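Phytase (PDB 3ZHC) belongs to the histidine phosphatase superfamily (branch 2), as a disulfide-bonded enzyme whose structure combines a mixed beta sheet with packed helices. Local coordinates at residues B[398-403]-B[418-423]. The protein carries 2 engineered substitutions. Residues are numbered along the deposited sequence; the frame is centred on the assembly and turned at random.
Sequences LKLIAC and SRLIKE
L420 reaches from one turn of helix 414-424 into the bend of a loop and meets L400, A402 and C403 there, an entirely apolar contact that buries 147 Å² in all. Its two methyls divide the work. CD1 presses on the methyl of A402, with CD1 of L420 3.5 Å from CB of A402, tighter than usual for two carbons. CD2 of L420 faces all three loop residues, 3.8 Å from CD2 of L400, with CB of A402 and SG of C403 slightly farther off. With CG anti to the backbone N (chi1 -174°), the L420 side chain extends away from its own helix and puts both methyls against the loop.

The three loop residues are brought together by a type I beta turn from L400 to C403, which directs the CB atoms of L400 and A402 toward the helix while I401 faces away. C403 is held by its disulfide to C412, so the turn is tied to the strand that leads into the helix; the C403 side chain also touches S416, in the first turn of helix 414-424. L400 is buried and continues the apolar patch onto F417, V371 and L337. On another side of the helix, K422 NZ bonds to S418 OG (3.0 Å), and both side chains also engage D297, by a salt bridge and a hydrogen bond respectively.

The contact lies in the connection between strands 394-398 and 412-413, which the disulfide bridges; both strands pair with strand 366-375 of the mixed sheet. Helix 414-424 packs against this loop through L420, with F417 and S416 beside it, and against helix 282-301 through I421 and S418.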
loop_
_atom_site.group_PDB
_atom_site.type_symbol
_atom_site.label_atom_id
_atom_site.label_comp_id
_atom_site.label_asym_id
_atom_site.label_seq_id
_atom_site.Cartn_x
_atom_site.Cartn_y
_atom_site.Cartn_z
ATOM N N LEU B 398 -8.895 -12.208 5.619
ATOM C CA LEU B 398 -9.382 -10.929 6.145
ATOM C C LEU B 398 -9.533 -11.018 7.672
ATOM O O LEU B 398 -9.849 -12.104 8.220
ATOM C CB LEU B 398 -10.696 -10.520 5.479
ATOM C CG LEU B 398 -10.653 -10.444 3.941
ATOM C CD1 LEU B 398 -11.979 -10.020 3.434
ATOM C CD2 LEU B 398 -9.558 -9.489 3.426
ATOM N N LYS B 399 -9.311 -9.872 8.337
ATOM C CA LYS B 399 -9.346 -9.776 9.795
ATOM C C LYS B 399 -10.482 -8.849 10.271
ATOM O O LYS B 399 -10.482 -7.638 9.964
ATOM C CB LYS B 399 -8.000 -9.265 10.321
ATOM C CG LYS B 399 -6.746 -10.010 9.777
ATOM C CD LYS B 399 -6.763 -11.507 10.060
ATOM C CE LYS B 399 -5.516 -12.196 9.465
ATOM N NZ LYS B 399 -5.502 -13.678 9.698
ATOM N N LEU B 400 -11.444 -9.422 11.014
ATOM C CA LEU B 400 -12.534 -8.675 11.634
ATOM C C LEU B 400 -12.032 -8.366 13.040
ATOM O O LEU B 400 -12.330 -9.095 13.989
ATOM C CB LEU B 400 -13.852 -9.471 11.663
ATOM C CG LEU B 400 -14.774 -9.383 10.469
ATOM C CD1 LEU B 400 -15.902 -10.389 10.607
ATOM C CD2 LEU B 400 -15.325 -7.971 10.344
ATOM N N ILE B 401 -11.273 -7.275 13.154
ATOM C CA ILE B 401 -10.609 -6.865 14.417
ATOM C C ILE B 401 -11.597 -6.472 15.551
ATOM O O ILE B 401 -11.341 -6.764 16.729
ATOM C CB ILE B 401 -9.619 -5.695 14.168
ATOM C CG1 ILE B 401 -8.492 -6.118 13.213
ATOM C CG2 ILE B 401 -9.005 -5.204 15.475
ATOM C CD1 ILE B 401 -7.643 -4.967 12.767
ATOM N N ALA B 402 -12.709 -5.826 15.182
ATOM C CA ALA B 402 -13.735 -5.357 16.151
ATOM C C ALA B 402 -14.430 -6.465 16.982
ATOM O O ALA B 402 -15.050 -6.151 18.011
ATOM C CB ALA B 402 -14.797 -4.518 15.428
ATOM N N CYS B 403 -14.340 -7.738 16.539
ATOM C CA CYS B 403 -14.935 -8.882 17.272
ATOM C C CYS B 403 -14.401 -8.999 18.688
ATOM O O CYS B 403 -13.207 -8.811 18.921
ATOM C CB CYS B 403 -14.684 -10.213 16.540
ATOM S SG CYS B 403 -15.707 -10.487 15.113
ATOM N N SER B 418 -22.153 -11.871 14.797
ATOM C CA SER B 418 -23.543 -11.386 14.733
ATOM C C SER B 418 -23.736 -10.045 15.464
ATOM O O SER B 418 -24.430 -9.174 14.973
ATOM C CB SER B 418 -24.504 -12.429 15.301
ATOM O OG SER B 418 -25.843 -12.056 15.075
ATOM N N ARG B 419 -23.109 -9.898 16.633
ATOM C CA ARG B 419 -23.222 -8.649 17.426
ATOM C C ARG B 419 -22.523 -7.450 16.761
ATOM O O ARG B 419 -22.960 -6.322 16.929
ATOM C CB ARG B 419 -22.749 -8.867 18.892
ATOM C CG ARG B 419 -23.852 -9.561 19.758
ATOM C CD ARG B 419 -23.427 -9.851 21.242
ATOM N NE ARG B 419 -22.629 -8.750 21.832
ATOM C CZ ARG B 419 -21.283 -8.730 21.974
ATOM N NH1 ARG B 419 -20.501 -9.766 21.586
ATOM N NH2 ARG B 419 -20.708 -7.655 22.526
ATOM N N LEU B 420 -21.451 -7.711 16.014
ATOM C CA LEU B 420 -20.778 -6.666 15.212
ATOM C C LEU B 420 -21.704 -6.168 14.105
ATOM O O LEU B 420 -21.725 -4.973 13.805
ATOM C CB LEU B 420 -19.487 -7.203 14.619
ATOM C CG LEU B 420 -18.564 -6.256 13.874
ATOM C CD1 LEU B 420 -18.167 -5.053 14.727
ATOM C CD2 LEU B 420 -17.345 -7.028 13.445
ATOM N N ILE B 421 -22.467 -7.100 13.508
ATOM C CA ILE B 421 -23.474 -6.776 12.494
ATOM C C ILE B 421 -24.607 -5.922 13.092
ATOM O O ILE B 421 -25.091 -5.010 12.436
ATOM C CB ILE B 421 -24.023 -8.072 11.771
ATOM C CG1 ILE B 421 -22.940 -8.641 10.846
ATOM C CG2 ILE B 421 -25.296 -7.792 10.986
ATOM C CD1 ILE B 421 -23.353 -9.859 10.061
ATOM N N LYS B 422 -25.015 -6.216 14.331
ATOM C CA LYS B 422 -26.029 -5.388 15.028
ATOM C C LYS B 422 -25.558 -3.950 15.256
ATOM O O LYS B 422 -26.341 -3.007 15.106
ATOM C CB LYS B 422 -26.403 -5.969 16.394
ATOM C CG LYS B 422 -27.032 -7.363 16.419
ATOM C CD LYS B 422 -28.208 -7.512 15.469
ATOM C CE LYS B 422 -27.865 -8.324 14.260
ATOM N NZ LYS B 422 -27.804 -9.768 14.635
ATOM N N GLU B 423 -24.291 -3.794 15.620
ATOM C CA GLU B 423 -23.726 -2.482 15.905
ATOM C C GLU B 423 -23.647 -1.590 14.670
ATOM O O GLU B 423 -24.027 -0.423 14.725
ATOM C CB GLU B 423 -22.333 -2.628 16.545
ATOM C CG GLU B 423 -21.699 -1.279 16.962
ATOM C CD GLU B 423 -20.525 -1.439 17.886
ATOM O OE1 GLU B 423 -20.655 -2.179 18.901
ATOM O OE2 GLU B 423 -19.470 -0.824 17.610
#